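Local coordinates for periplasmic branched-chain amino acid-binding protein (Burkholderia mallei, PDB 3I09), which probably binds branched-chain amino acids or related small carboxylates in the periplasm for an ABC transporter, as a type I periplasmic binding protein, at residues L249-Y254 with P276-A281; L335-K340 with Y350-A355. All blocks are in the same frame, centred on the assembly; numbering follows the deposited sequence. Where two conformers were deposited one is given.

Contact 1 of 2, residues L249-Y254 with P276-A281; sequences LTDSWY and PSSLQA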
ATOM      1  N   LEU A 249       3.534 -12.251   6.581  1.00 15.16           N
ATOM      2  CA  LEU A 249       2.990 -11.100   5.894  1.00 15.63           C
ATOM      3  C   LEU A 249       3.690 -10.896   4.557  1.00 14.98           C
ATOM      4  O   LEU A 249       4.769 -11.451   4.319  1.00 14.09           O
ATOM      5  CB  LEU A 249       3.068  -9.861   6.786  1.00 17.36           C
ATOM      6  CG  LEU A 249       4.412  -9.453   7.294  1.00 18.31           C
ATOM      7  CD1 LEU A 249       4.958  -8.547   6.267  1.00 20.21           C
ATOM      8  CD2 LEU A 249       4.334  -8.735   8.686  1.00 19.82           C
ATOM      9  N   THR A 250       3.050 -10.104   3.704  1.00 14.20           N
ATOM     10  CA  THR A 250       3.565  -9.748   2.403  1.00 13.70           C
ATOM     11  C   THR A 250       3.855  -8.255   2.408  1.00 15.27           C
ATOM     12  O   THR A 250       2.972  -7.468   2.781  1.00 14.47           O
ATOM     13  CB  THR A 250       2.556 -10.085   1.271  1.00 15.13           C
ATOM     14  OG1 THR A 250       2.368 -11.482   1.233  1.00 15.67           O
ATOM     15  CG2 THR A 250       3.090  -9.703  -0.094  1.00 13.57           C
ATOM     16  N   ASP A 251       5.064  -7.854   2.018  1.00 14.42           N
ATOM     17  CA  ASP A 251       5.360  -6.395   1.947  1.00 15.35           C
ATOM     18  C   ASP A 251       6.239  -6.117   0.754  1.00 13.54           C
ATOM     19  O   ASP A 251       6.815  -7.034   0.190  1.00 12.38           O
ATOM     20  CB  ASP A 251       5.990  -5.873   3.246  1.00 17.69           C
ATOM     21  CG  ASP A 251       5.702  -4.318   3.507  1.00 22.47           C
ATOM     22  OD1 ASP A 251       5.301  -3.573   2.575  1.00 26.43           O
ATOM     23  OD2 ASP A 251       5.786  -3.863   4.682  1.00 24.75           O
ATOM     24  N   SER A 252       6.351  -4.852   0.354  1.00 11.70           N
ATOM     25  CA  SER A 252       7.129  -4.511  -0.826  1.00 11.33           C
ATOM     26  C   SER A 252       8.539  -4.053  -0.544  1.00 12.35           C
ATOM     27  O   SER A 252       9.324  -3.917  -1.477  1.00 11.72           O
ATOM     28  CB  SER A 252       6.411  -3.412  -1.640  1.00 13.17           C
ATOM     29  OG  SER A 252       6.418  -2.177  -0.947  1.00 11.84           O
ATOM     30  N   TRP A 253       8.846  -3.727   0.712  1.00 10.97           N
ATOM     31  CA  TRP A 253      10.143  -3.105   1.058  1.00 11.89           C
ATOM     32  C   TRP A 253      10.318  -3.152   2.552  1.00 12.24           C
ATOM     33  O   TRP A 253       9.332  -3.106   3.300  1.00 13.87           O
ATOM     34  CB  TRP A 253      10.144  -1.660   0.595  1.00 10.99           C
ATOM     35  CG  TRP A 253      11.428  -0.927   0.723  1.00 10.93           C
ATOM     36  CD1 TRP A 253      12.414  -0.855  -0.214  1.00 13.44           C
ATOM     37  CD2 TRP A 253      11.852  -0.114   1.820  1.00 11.10           C
ATOM     38  NE1 TRP A 253      13.444  -0.053   0.233  1.00 15.23           N
ATOM     39  CE2 TRP A 253      13.109   0.428   1.479  1.00 12.31           C
ATOM     40  CE3 TRP A 253      11.294   0.211   3.060  1.00 11.83           C
ATOM     41  CZ2 TRP A 253      13.831   1.256   2.354  1.00 10.72           C
ATOM     42  CZ3 TRP A 253      11.985   1.094   3.899  1.00 11.88           C
ATOM     43  CH2 TRP A 253      13.243   1.575   3.558  1.00 10.49           C
ATOM     44  N   TYR A 254      11.573  -3.303   2.985  1.00 12.21           N
ATOM     45  CA  TYR A 254      11.881  -3.258   4.406  0.50 12.42           C
ATOM     46  C   TYR A 254      13.261  -2.646   4.565  1.00 11.96           C
ATOM     47  O   TYR A 254      14.197  -2.879   3.733  1.00 12.36           O
ATOM     48  CB  TYR A 254      11.752  -4.635   5.118  0.50 12.63           C
ATOM     49  CG  TYR A 254      12.638  -5.737   4.578  0.50 12.81           C
ATOM     50  CD1 TYR A 254      12.403  -6.308   3.330  0.50 15.06           C
ATOM     51  CD2 TYR A 254      13.715  -6.215   5.322  0.50 15.32           C
ATOM     52  CE1 TYR A 254      13.214  -7.334   2.844  0.50 15.24           C
ATOM     53  CE2 TYR A 254      14.523  -7.227   4.841  0.50 13.79           C
ATOM     54  CZ  TYR A 254      14.271  -7.777   3.605  0.50 14.71           C
ATOM     55  OH  TYR A 254      15.092  -8.765   3.122  0.50 17.52           O
ATOM     56  N   PRO A 276      11.384   3.997   8.286  1.00 10.55           N
ATOM     57  CA  PRO A 276      10.286   4.189   7.349  1.00 10.71           C
ATOM     58  C   PRO A 276       9.563   2.887   7.038  1.00 10.27           C
ATOM     59  O   PRO A 276      10.150   1.807   6.994  1.00  9.77           O
ATOM     60  CB  PRO A 276      10.979   4.716   6.081  1.00 10.46           C
ATOM     61  CG  PRO A 276      12.366   4.095   6.159  1.00  9.01           C
ATOM     62  CD  PRO A 276      12.700   4.135   7.631  1.00 11.20           C
ATOM     63  N   SER A 277       8.271   3.004   6.774  1.00  9.10           N
ATOM     64  CA  SER A 277       7.492   1.916   6.215  1.00  9.36           C
ATOM     65  C   SER A 277       7.735   1.811   4.705  1.00  8.89           C
ATOM     66  O   SER A 277       8.312   2.718   4.071  1.00 10.56           O
ATOM     67  CB  SER A 277       5.986   2.150   6.391  1.00  9.52           C
ATOM     68  OG  SER A 277       5.494   3.183   5.512  1.00  9.84           O
ATOM     69  N   SER A 278       7.249   0.731   4.125  1.00  9.50           N
ATOM     70  CA  SER A 278       7.315   0.549   2.678  1.00 10.33           C
ATOM     71  C   SER A 278       6.546   1.672   1.894  1.00 10.88           C
ATOM     72  O   SER A 278       6.923   2.014   0.774  1.00 10.58           O
ATOM     73  CB  SER A 278       6.791  -0.838   2.290  1.00 10.89           C
ATOM     74  OG  SER A 278       5.421  -0.991   2.655  1.00 10.39           O
ATOM     75  N   LEU A 279       5.511   2.258   2.503  1.00  9.26           N
ATOM     76  CA  LEU A 279       4.790   3.357   1.865  1.00 10.29           C
ATOM     77  C   LEU A 279       5.613   4.622   1.794  1.00  9.95           C
ATOM     78  O   LEU A 279       5.608   5.317   0.799  1.00 10.87           O
ATOM     79  CB  LEU A 279       3.446   3.611   2.572  1.00 10.64           C
ATOM     80  CG  LEU A 279       2.529   2.420   2.747  1.00 11.29           C
ATOM     81  CD1 LEU A 279       1.243   2.881   3.401  1.00  9.81           C
ATOM     82  CD2 LEU A 279       2.231   1.691   1.406  1.00 10.02           C
ATOM     83  N   GLN A 280       6.292   4.958   2.892  1.00 11.53           N
ATOM     84  CA  GLN A 280       7.122   6.136   2.952  1.00 11.42           C
ATOM     85  C   GLN A 280       8.306   6.044   1.975  1.00 11.53           C
ATOM     86  O   GLN A 280       8.595   7.003   1.243  1.00 11.13           O
ATOM     87  CB  GLN A 280       7.539   6.387   4.413  1.00 12.14           C
ATOM     88  CG  GLN A 280       6.327   6.873   5.247  1.00 12.32           C
ATOM     89  CD  GLN A 280       6.283   6.449   6.697  1.00 12.77           C
ATOM     90  OE1 GLN A 280       7.080   5.620   7.173  1.00 11.53           O
ATOM     91  NE2 GLN A 280       5.326   7.038   7.435  1.00 10.24           N
ATOM     92  N   ALA A 281       8.924   4.867   1.908  1.00 11.03           N
ATOM     93  CA  ALA A 281       9.926   4.552   0.857  1.00 10.79           C
ATOM     94  C   ALA A 281       9.386   4.701  -0.556  1.00  9.61           C
ATOM     95  O   ALA A 281       9.977   5.380  -1.425  1.00 10.28           O
ATOM     96  CB  ALA A 281      10.499   3.104   1.070  1.00 10.77           C
TER
HETATM   97  O   HOH W   1       6.299  -1.550   6.065  1.00  6.49           O
HETATM   98  O   HOH W   2       4.090  -1.506   0.139  1.00 20.56           O
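Trp253 and Ser278 bring the two backbones together, their CA atoms 4.9 Å apart. Residues 249-251 end a strand, and 252-254 leave it as a loop that passes the first turn of the helix beginning at Ser278. Ser277 is the N-cap of that helix. Its OG accepts from Gln280 N, while Gln280 OE1 takes Ser277 N at 2.9 Å in a nearly straight bond, which completes a capping box. Ser277 OG also bonds to Ile20 O.

The direct polar link is short: Ser278 OG donates to Asp251 OD1 at 2.6 Å. It arrives on the syn side of the carboxylate. Ser252 N reaches Asp251 OD1 on the anti side, at 2.8 Å, so two donors fix the rotation of the group. The other oxygen, Asp251 OD2, is tied through water 1 to Ser278 N at the helix start. The nearby helix N-terminus would probably stabilise the negative charge. Water 2 joins Ser278 OG to Ser252 OG, which also bonds to Tyr318 OH.

A chi1 of -173° swings the indole of Trp253 away from its own backbone N and onto the helix. Ala281 CB makes a CH-pi contact over the centre of the six-membered ring of Trp253, 3.5 Å from the centroid. Pro276 O lies at the ring edge, in plane, and Pro276 CG touches Trp253 CH2 at 3.7 Å. Trp253 NE1 bonds to Phe317 O.

The contact is a buried junction of strand end and capped helix start in the type I periplasmic binding fold; the side chain of Ser277 lies about 9 Å from the bound acetoacetic acid.

Contact 2 of 2, residues L335-K340 with Y350-A355; sequences LMEVKK and YYKVVA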
ATOM      1  N   LEU A 335       7.621 -12.224   1.085  1.00 13.18           N
ATOM      2  CA  LEU A 335       6.882 -12.955   2.125  1.00 13.09           C
ATOM      3  C   LEU A 335       7.804 -12.977   3.330  1.00 14.17           C
ATOM      4  O   LEU A 335       8.925 -13.481   3.244  1.00 14.21           O
ATOM      5  CB  LEU A 335       6.604 -14.378   1.673  1.00 14.19           C
ATOM      6  CG  LEU A 335       5.681 -15.208   2.570  1.00 15.03           C
ATOM      7  CD1 LEU A 335       4.263 -14.568   2.577  1.00 13.41           C
ATOM      8  CD2 LEU A 335       5.634 -16.659   2.115  1.00 17.76           C
HETATM    9  N   MSE A 336       7.355 -12.405   4.442  1.00 14.41           N
HETATM   10  CA  MSE A 336       8.163 -12.333   5.648  1.00 15.28           C
HETATM   11  C   MSE A 336       7.484 -12.921   6.841  1.00 14.48           C
HETATM   12  O   MSE A 336       6.244 -13.059   6.879  1.00 13.31           O
HETATM   13  CB  MSE A 336       8.500 -10.880   5.870  1.00 15.57           C
HETATM   14  CG  MSE A 336       9.162 -10.515   4.555  1.00 21.89           C
HETATM   15 SE   MSE A 336      10.224  -9.175   4.655  0.75 27.75          SE
HETATM   16  CE  MSE A 336       8.857  -7.992   5.088  1.00 19.83           C
ATOM     17  N   GLU A 337       8.307 -13.319   7.807  1.00 13.90           N
ATOM     18  CA  GLU A 337       7.780 -13.786   9.064  1.00 13.25           C
ATOM     19  C   GLU A 337       8.277 -12.851  10.165  1.00 12.07           C
ATOM     20  O   GLU A 337       9.442 -12.466  10.180  1.00 12.98           O
ATOM     21  CB  GLU A 337       8.183 -15.248   9.337  1.00 14.07           C
ATOM     22  CG  GLU A 337       7.602 -15.762  10.624  1.00 15.43           C
ATOM     23  CD  GLU A 337       7.970 -17.229  10.958  1.00 20.51           C
ATOM     24  OE1 GLU A 337       9.043 -17.692  10.516  1.00 22.60           O
ATOM     25  OE2 GLU A 337       7.204 -17.871  11.721  1.00 17.95           O
ATOM     26  N   VAL A 338       7.387 -12.491  11.089  1.00 11.96           N
ATOM     27  CA  VAL A 338       7.751 -11.595  12.182  1.00 11.42           C
ATOM     28  C   VAL A 338       8.592 -12.371  13.179  1.00 11.05           C
ATOM     29  O   VAL A 338       8.258 -13.515  13.547  1.00 11.82           O
ATOM     30  CB  VAL A 338       6.524 -10.996  12.869  1.00 12.07           C
ATOM     31  CG1 VAL A 338       6.987 -10.110  14.036  1.00 10.45           C
ATOM     32  CG2 VAL A 338       5.650 -10.227  11.821  1.00 11.80           C
ATOM     33  N   LYS A 339       9.723 -11.785  13.532  1.00 11.02           N
ATOM     34  CA  LYS A 339      10.665 -12.362  14.490  1.00 11.19           C
ATOM     35  C   LYS A 339      10.161 -12.581  15.921  1.00 11.52           C
ATOM     36  O   LYS A 339       9.291 -11.867  16.413  1.00  9.62           O
ATOM     37  CB  LYS A 339      11.942 -11.503  14.571  1.00 10.77           C
ATOM     38  CG  LYS A 339      12.847 -11.643  13.353  1.00 11.69           C
ATOM     39  CD  LYS A 339      14.137 -10.787  13.494  1.00 13.26           C
ATOM     40  CE  LYS A 339      15.169 -11.167  12.439  1.00 15.99           C
ATOM     41  NZ  LYS A 339      16.466 -10.519  12.758  1.00 15.98           N
ATOM     42  N   LYS A 340      10.744 -13.588  16.570  1.00 11.81           N
ATOM     43  CA  LYS A 340      10.664 -13.721  18.000  1.00 13.37           C
ATOM     44  C   LYS A 340      11.455 -12.548  18.599  1.00 11.73           C
ATOM     45  O   LYS A 340      12.426 -12.086  18.012  1.00 11.62           O
ATOM     46  CB  LYS A 340      11.321 -15.020  18.501  1.00 13.18           C
ATOM     47  CG  LYS A 340      10.745 -16.321  17.982  1.00 17.03           C
ATOM     48  CD  LYS A 340      11.554 -17.465  18.570  1.00 20.61           C
ATOM     49  CE  LYS A 340      11.307 -18.766  17.830  1.00 26.07           C
ATOM     50  NZ  LYS A 340       9.888 -19.137  17.980  1.00 27.09           N
ATOM     51  N   TYR A 350      12.556  -6.553  12.708  1.00 11.18           N
ATOM     52  CA  TYR A 350      11.346  -7.323  12.926  1.00 11.61           C
ATOM     53  C   TYR A 350      11.128  -8.510  11.992  1.00 13.64           C
ATOM     54  O   TYR A 350      10.307  -9.381  12.336  1.00 13.17           O
ATOM     55  CB  TYR A 350      10.103  -6.411  12.821  1.00 12.03           C
ATOM     56  CG  TYR A 350      10.025  -5.244  13.785  1.00  9.78           C
ATOM     57  CD1 TYR A 350      10.687  -5.251  15.011  1.00 12.12           C
ATOM     58  CD2 TYR A 350       9.177  -4.163  13.531  1.00 12.34           C
ATOM     59  CE1 TYR A 350      10.549  -4.201  15.911  1.00 12.93           C
ATOM     60  CE2 TYR A 350       9.063  -3.096  14.430  1.00 11.86           C
ATOM     61  CZ  TYR A 350       9.756  -3.112  15.582  1.00 15.31           C
ATOM     62  OH  TYR A 350       9.656  -2.070  16.465  1.00 18.70           O
ATOM     63  N   TYR A 351      11.799  -8.555  10.837  1.00 12.99           N
ATOM     64  CA  TYR A 351      11.452  -9.469   9.752  0.50 14.01           C
ATOM     65  C   TYR A 351      12.485 -10.532   9.439  1.00 15.01           C
ATOM     66  O   TYR A 351      13.673 -10.238   9.445  1.00 14.73           O
ATOM     67  CB  TYR A 351      11.343  -8.674   8.466  0.50 14.02           C
ATOM     68  CG  TYR A 351      10.387  -7.524   8.463  0.50 13.61           C
ATOM     69  CD1 TYR A 351       9.019  -7.739   8.360  0.50 16.24           C
ATOM     70  CD2 TYR A 351      10.850  -6.219   8.475  0.50 12.14           C
ATOM     71  CE1 TYR A 351       8.143  -6.688   8.288  0.50 14.94           C
ATOM     72  CE2 TYR A 351       9.971  -5.151   8.424  0.50 13.03           C
ATOM     73  CZ  TYR A 351       8.622  -5.393   8.345  0.50 14.46           C
ATOM     74  OH  TYR A 351       7.740  -4.344   8.294  0.50 14.11           O
ATOM     75  N   LYS A 352      12.016 -11.723   9.085  1.00 16.27           N
ATOM     76  CA  LYS A 352      12.802 -12.762   8.463  1.00 17.76           C
ATOM     77  C   LYS A 352      12.200 -12.905   7.076  1.00 19.53           C
ATOM     78  O   LYS A 352      10.975 -13.028   6.954  1.00 18.53           O
ATOM     79  CB  LYS A 352      12.630 -14.069   9.216  1.00 18.85           C
ATOM     80  CG  LYS A 352      13.286 -14.074  10.595  1.00 21.82           C
ATOM     81  CD  LYS A 352      13.101 -15.393  11.363  1.00 24.05           C
ATOM     82  CE  LYS A 352      11.704 -15.563  11.958  1.00 25.68           C
ATOM     83  NZ  LYS A 352      11.699 -16.665  12.966  1.00 24.60           N
ATOM     84  N   VAL A 353      13.017 -12.922   6.027  1.00 20.34           N
ATOM     85  CA  VAL A 353      12.446 -13.167   4.684  1.00 21.77           C
ATOM     86  C   VAL A 353      12.184 -14.664   4.462  1.00 21.28           C
ATOM     87  O   VAL A 353      13.083 -15.508   4.576  1.00 23.26           O
ATOM     88  CB  VAL A 353      13.323 -12.590   3.554  1.00 22.71           C
ATOM     89  CG1 VAL A 353      12.685 -12.894   2.179  1.00 23.24           C
ATOM     90  CG2 VAL A 353      13.538 -11.101   3.737  1.00 23.48           C
ATOM     91  N   VAL A 354      10.957 -15.016   4.174  1.00 19.77           N
ATOM     92  CA  VAL A 354      10.593 -16.404   3.910  1.00 19.57           C
ATOM     93  C   VAL A 354      10.849 -16.703   2.412  1.00 19.19           C
ATOM     94  O   VAL A 354      11.424 -17.736   2.061  1.00 19.22           O
ATOM     95  CB  VAL A 354       9.110 -16.635   4.267  1.00 19.20           C
ATOM     96  CG1 VAL A 354       8.621 -18.085   3.973  1.00 20.65           C
ATOM     97  CG2 VAL A 354       8.863 -16.303   5.709  1.00 21.64           C
ATOM     98  N   ALA A 355      10.418 -15.791   1.541  1.00 17.74           N
ATOM     99  CA  ALA A 355      10.517 -15.961   0.090  1.00 17.38           C
ATOM    100  C   ALA A 355      10.452 -14.611  -0.608  1.00 16.46           C
ATOM    101  O   ALA A 355       9.844 -13.658  -0.114  1.00 13.54           O
ATOM    102  CB  ALA A 355       9.409 -16.865  -0.449  1.00 17.52           C
TER
HETATM  103  O   HOH W   3       9.105 -16.084  14.134  1.00 20.02           O
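A classic beta bulge interrupts this antiparallel strand pair, where Val354 and Ala355 both face Leu335. Leu335 O accepts from Val354 N at 2.7 Å and from Ala355 N at 3.2 Å. Leu335 N returns a bond to Ala355 O. Beyond the bulge the ladder is regular, with Glu337 and Lys352 as a hydrogen-bonded pair. Past the strand ends, Lys339 N donates to Tyr350 O at 2.7 Å, almost straight.

Met336, Val338, Tyr351 and Val353 share one face of the sheet. Met336 is a selenomethionine, and its bend at chi3 (-65°) turns the methyl onto Tyr351. Met336 CE lies over the ring face, offset toward the rim, in the Tyr351 conformer described. Met336 SE stands obliquely to the ring, a Met-aromatic contact, and also meets Val353 CG2 at 3.9 Å.

Glu337 and Lys352 lie side by side on the other face, pointing the same way. Their salt bridge is long, 3.8 Å from Glu337 OE1 to Lys352 NZ. The stronger partner of Lys352 NZ is Glu343, with which it forms a salt bridge. Lys352 NZ also donates to water 3 at 2.9 Å, and that water donates in turn to Val338 O.

How the contacts relate
Strand 329-338 joins the two contacts. It pairs with 248-251, the strand of contact 1, and with 351-357, its partner in contact 2, so all three belong to one antiparallel sheet. Leu249 O and Met336 N lie 2.8 Å apart, a probable hydrogen bond between the contacts. Leu249 CD2 also packs on Val338 CG2. Contact 1 is fully buried near the centre of the molecule, and contact 2 lies farther out and is partly exposed. Contact 1 relies on side chains and waters at a helix start. Contact 2 rests on backbone bonds, with an apolar face on one side and lysines and a glutamate on the other.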